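Local structure of Lin1840 protein (Listeria innocua serovar 6a, 4ZOB) at residues Y205-M210 / F238-G243. The protein probably hydrolyses terminal, non-reducing beta-D-glucosyl residues to release beta-D-glucose, as a family 3 glycoside hydrolase. The protein carries 1 engineered substitution. Numbering follows the deposited sequence.
Sequences YNTVNM and FNVVDG. With LGC (D-glucono-1,5-lactone), chain D; LGC (D-glucono-1,5-lactone), chain C.
Tyr205 turns one ring edge toward the face of Phe238 in an offset T-shaped stack. The centroids are 5.3 Å apart, the planes at 89°. Tyr205 CE1 approaches Phe238 CD2 to 3.7 Å. The Phe238 ring reaches the D-glucono-1,5-lactone of chain C, with Phe238 CE2 3.2 Å from the lactone O2. Asp270, Asp91, Lys191, His192 and Arg149 hydrogen-bond it, so Phe238 borders the sugar pocket, with Tyr205 packed against it. The Tyr205 hydroxyl hydrogen-bonds Glu473, and also Arg572 of the second subunit.

Packing is also close at Val208, whose CB lies 3.6 Å from Val240 O. Its CG2 sits beside the CB of Asn239. With chi1 at 55°, the Asn239 amide is folded back over its own backbone. Its ND2 donates to Val240 O at 2.8 Å, from above the carbonyl plane.

No direct hydrogen bond joins the nearly parallel backbones. Waters bridge the looser side instead. One donates to Tyr205 O and Phe238 O; another links Tyr205 O to Val240 N. A third accepts from Asn209 ND2, and weakly from Gly243 N, and donates to Val208 O. Asn209 ND2 stays 4.0 Å from Asp242 OD1. Both atoms hydrogen-bond Ser211 OG of the second subunit, and Asp242 salt-bridges its Arg213. Asp242 OD2 lies 2.7 Å from O1 of the chain D lactone.

The contact joins a loop to a short strand and its flanks in the TIM-barrel-like N-terminal domain. Residues 205-210 lie between strand 187-193 and helix 212-219. Residues 238-243 follow barrel strand 233-236; strand 240-241 pairs with strand 244-245, and helix 273-276 packs against Phe238.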
ATOM      1  N   TYR A 205      -6.753  11.662  -3.818  1.00 15.66           N
ATOM      2  CA  TYR A 205      -7.876  11.663  -2.882  1.00 18.33           C
ATOM      3  C   TYR A 205      -8.215  10.266  -2.353  1.00 20.35           C
ATOM      4  O   TYR A 205      -9.168  10.098  -1.585  1.00 21.64           O
ATOM      5  CB  TYR A 205      -9.124  12.281  -3.517  1.00 19.86           C
ATOM      6  CG  TYR A 205      -8.871  13.576  -4.300  1.00 19.85           C
ATOM      7  CD1 TYR A 205      -8.385  14.699  -3.672  1.00 19.74           C
ATOM      8  CD2 TYR A 205      -9.108  13.643  -5.672  1.00 19.48           C
ATOM      9  CE1 TYR A 205      -8.144  15.847  -4.382  1.00 23.28           C
ATOM     10  CE2 TYR A 205      -8.875  14.789  -6.389  1.00 20.32           C
ATOM     11  CZ  TYR A 205      -8.398  15.902  -5.742  1.00 22.39           C
ATOM     12  OH  TYR A 205      -8.168  17.082  -6.448  1.00 19.05           O
ATOM     13  N   ASN A 206      -7.437   9.264  -2.723  1.00 21.78           N
ATOM     14  CA  ASN A 206      -7.851   7.902  -2.429  1.00 23.41           C
ATOM     15  C   ASN A 206      -7.831   7.586  -0.921  1.00 23.81           C
ATOM     16  O   ASN A 206      -7.295   8.344  -0.115  1.00 23.29           O
ATOM     17  CB  ASN A 206      -7.025   6.868  -3.209  1.00 22.54           C
ATOM     18  CG  ASN A 206      -7.814   5.609  -3.495  1.00 20.26           C
ATOM     19  OD1 ASN A 206      -9.013   5.587  -3.281  1.00 21.39           O
ATOM     20  ND2 ASN A 206      -7.155   4.569  -3.990  1.00 19.74           N
ATOM     21  N   THR A 207      -8.449   6.455  -0.580  1.00 23.67           N
ATOM     22  CA  THR A 207      -8.542   5.939   0.771  1.00 20.83           C
ATOM     23  C   THR A 207      -7.218   5.919   1.481  1.00 21.20           C
ATOM     24  O   THR A 207      -6.208   5.584   0.900  1.00 18.66           O
ATOM     25  CB  THR A 207      -9.034   4.508   0.741  1.00 20.17           C
ATOM     26  OG1 THR A 207     -10.302   4.457   0.058  1.00 17.95           O
ATOM     27  CG2 THR A 207      -9.101   3.940   2.193  1.00 20.11           C
ATOM     28  N   VAL A 208      -7.225   6.270   2.759  1.00 24.89           N
ATOM     29  CA  VAL A 208      -6.018   6.155   3.604  1.00 22.45           C
ATOM     30  C   VAL A 208      -6.365   5.216   4.745  1.00 20.21           C
ATOM     31  O   VAL A 208      -7.468   5.197   5.224  1.00 20.35           O
ATOM     32  CB  VAL A 208      -5.585   7.559   4.134  1.00 20.88           C
ATOM     33  CG1 VAL A 208      -4.592   7.465   5.273  1.00 19.01           C
ATOM     34  CG2 VAL A 208      -5.037   8.404   2.985  1.00 21.42           C
ATOM     35  N   ASN A 209      -5.442   4.419   5.197  1.00 20.90           N
ATOM     36  CA  ASN A 209      -5.801   3.536   6.283  1.00 21.82           C
ATOM     37  C   ASN A 209      -4.607   2.964   6.988  1.00 19.27           C
ATOM     38  O   ASN A 209      -3.745   2.441   6.366  1.00 20.07           O
ATOM     39  CB  ASN A 209      -6.685   2.383   5.828  1.00 21.22           C
ATOM     40  CG  ASN A 209      -7.029   1.485   6.974  1.00 23.37           C
ATOM     41  OD1 ASN A 209      -6.384   0.476   7.159  1.00 33.18           O
ATOM     42  ND2 ASN A 209      -7.956   1.905   7.814  1.00 21.66           N
ATOM     43  N   MET A 210      -4.574   3.101   8.305  0.50 19.28           N
ATOM     44  CA  MET A 210      -3.442   2.654   9.097  0.50 19.74           C
ATOM     45  C   MET A 210      -3.917   2.596  10.529  0.50 19.86           C
ATOM     46  O   MET A 210      -4.929   3.205  10.864  0.50 15.78           O
ATOM     47  CB  MET A 210      -2.235   3.596   8.948  0.50 19.93           C
ATOM     48  CG  MET A 210      -2.337   4.914   9.689  0.50 21.58           C
ATOM     49  SD  MET A 210      -2.943   6.333   8.725  0.50 26.01           S
ATOM     50  CE  MET A 210      -1.793   6.380   7.342  0.50 23.05           C
ATOM     51  N   PHE A 238      -8.590  15.987   2.602  1.00 14.52           N
ATOM     52  CA  PHE A 238      -9.611  15.337   1.768  1.00 17.76           C
ATOM     53  C   PHE A 238      -9.922  13.855   2.107  1.00 20.78           C
ATOM     54  O   PHE A 238     -11.046  13.351   1.833  1.00 23.99           O
ATOM     55  CB  PHE A 238      -9.194  15.408   0.306  1.00 18.30           C
ATOM     56  CG  PHE A 238      -9.383  16.757  -0.313  1.00 18.15           C
ATOM     57  CD1 PHE A 238     -10.589  17.427  -0.189  1.00 20.52           C
ATOM     58  CD2 PHE A 238      -8.358  17.345  -1.041  1.00 19.48           C
ATOM     59  CE1 PHE A 238     -10.786  18.661  -0.794  1.00 24.31           C
ATOM     60  CE2 PHE A 238      -8.528  18.577  -1.626  1.00 21.48           C
ATOM     61  CZ  PHE A 238      -9.752  19.246  -1.503  1.00 24.00           C
ATOM     62  N   ASN A 239      -8.937  13.148   2.658  1.00 18.79           N
ATOM     63  CA  ASN A 239      -9.054  11.713   2.863  1.00 18.91           C
ATOM     64  C   ASN A 239      -9.910  11.300   4.066  1.00 18.75           C
ATOM     65  O   ASN A 239     -10.098  12.060   5.013  1.00 19.14           O
ATOM     66  CB  ASN A 239      -7.661  11.087   3.000  1.00 18.85           C
ATOM     67  CG  ASN A 239      -6.825  11.729   4.095  1.00 18.29           C
ATOM     68  OD1 ASN A 239      -6.329  12.851   3.938  1.00 17.95           O
ATOM     69  ND2 ASN A 239      -6.658  11.025   5.208  1.00 19.43           N
ATOM     70  N   VAL A 240     -10.421  10.078   4.027  1.00 19.00           N
ATOM     71  CA  VAL A 240     -10.821   9.432   5.266  1.00 20.78           C
ATOM     72  C   VAL A 240      -9.623   9.185   6.174  1.00 24.09           C
ATOM     73  O   VAL A 240      -8.498   8.964   5.738  1.00 24.80           O
ATOM     74  CB  VAL A 240     -11.478   8.055   5.058  1.00 20.08           C
ATOM     75  CG1 VAL A 240     -12.756   8.168   4.262  1.00 20.88           C
ATOM     76  CG2 VAL A 240     -10.529   7.090   4.382  1.00 20.47           C
ATOM     77  N   VAL A 241      -9.892   9.184   7.462  1.00 25.60           N
ATOM     78  CA  VAL A 241      -8.985   8.643   8.441  1.00 24.72           C
ATOM     79  C   VAL A 241      -9.790   7.634   9.231  1.00 24.65           C
ATOM     80  O   VAL A 241     -10.807   8.001   9.843  1.00 20.66           O
ATOM     81  CB  VAL A 241      -8.511   9.717   9.415  1.00 27.62           C
ATOM     82  CG1 VAL A 241      -7.766   9.057  10.592  1.00 30.01           C
ATOM     83  CG2 VAL A 241      -7.686  10.776   8.682  1.00 25.38           C
ATOM     84  N   ASP A 242      -9.313   6.384   9.219  1.00 25.78           N
ATOM     85  CA  ASP A 242     -10.048   5.193   9.702  1.00 22.69           C
ATOM     86  C   ASP A 242     -11.553   5.211   9.446  1.00 19.89           C
ATOM     87  O   ASP A 242     -12.331   5.150  10.369  1.00 22.23           O
ATOM     88  CB  ASP A 242      -9.772   4.928  11.194  1.00 21.64           C
ATOM     89  CG  ASP A 242     -10.182   3.519  11.627  1.00 23.15           C
ATOM     90  OD1 ASP A 242     -10.506   2.645  10.774  1.00 25.83           O
ATOM     91  OD2 ASP A 242     -10.190   3.288  12.836  1.00 21.36           O
ATOM     92  N   GLY A 243     -11.947   5.273   8.180  1.00 20.22           N
ATOM     93  CA  GLY A 243     -13.363   5.242   7.779  1.00 21.38           C
ATOM     94  C   GLY A 243     -14.048   6.616   7.717  1.00 22.60           C
ATOM     95  O   GLY A 243     -15.020   6.785   6.980  1.00 20.29           O
TER
HETATM   96  C1  LGC D 802     -10.446   5.683  15.402  1.00 51.67           C
HETATM   97  C2  LGC D 802      -9.942   6.027  16.777  1.00 47.71           C
HETATM   98  O5  LGC D 802     -11.856   5.866  15.015  1.00 60.76           O
HETATM   99  O1  LGC D 802      -9.641   5.258  14.575  1.00 40.26           O
HETATM  100  O2  LGC D 802      -8.906   5.097  17.109  1.00 38.80           O
HETATM  101  C3  LGC D 802     -11.086   6.045  17.791  1.00 48.35           C
HETATM  102  O3  LGC D 802     -10.583   6.469  19.065  1.00 52.46           O
HETATM  103  C4  LGC D 802     -12.155   6.998  17.242  1.00 46.64           C
HETATM  104  O4  LGC D 802     -13.199   7.294  18.185  1.00 35.48           O
HETATM  105  C5  LGC D 802     -12.797   6.402  15.980  1.00 50.18           C
HETATM  106  C6  LGC D 802     -13.711   7.429  15.293  1.00 45.62           C
HETATM  107  O6  LGC D 802     -12.985   8.421  14.566  1.00 39.39           O
HETATM  108  C1  LGC C 801      -6.939  22.418  -2.660  1.00 25.06           C
HETATM  109  C2  LGC C 801      -5.715  21.856  -1.996  1.00 23.79           C
HETATM  110  O5  LGC C 801      -7.166  23.848  -2.683  1.00 24.94           O
HETATM  111  O1  LGC C 801      -7.766  21.688  -3.220  1.00 22.09           O
HETATM  112  O2  LGC C 801      -6.104  20.668  -1.342  1.00 25.20           O
HETATM  113  C3  LGC C 801      -5.130  22.725  -0.892  1.00 24.09           C
HETATM  114  O3  LGC C 801      -3.811  22.223  -0.517  1.00 22.27           O
HETATM  115  C4  LGC C 801      -5.204  24.209  -1.333  1.00 20.47           C
HETATM  116  O4  LGC C 801      -4.691  25.075  -0.323  1.00 14.52           O
HETATM  117  C5  LGC C 801      -6.651  24.578  -1.585  1.00 20.33           C
HETATM  118  C6  LGC C 801      -6.840  26.071  -1.912  1.00 18.29           C
HETATM  119  O6  LGC C 801      -5.811  26.546  -2.773  1.00 12.66           O
HETATM  120  O   HOH W   1     -11.333  11.951  -0.710  1.00 11.65           O
HETATM  121  O   HOH W   2     -10.216   8.752   1.143  1.00 16.58           O
HETATM  122  O   HOH W   3      -9.468   4.045   6.824  1.00 13.96           O
HETATM  123  O   HOH W   4      -6.367   5.931   8.560  1.00 13.82           O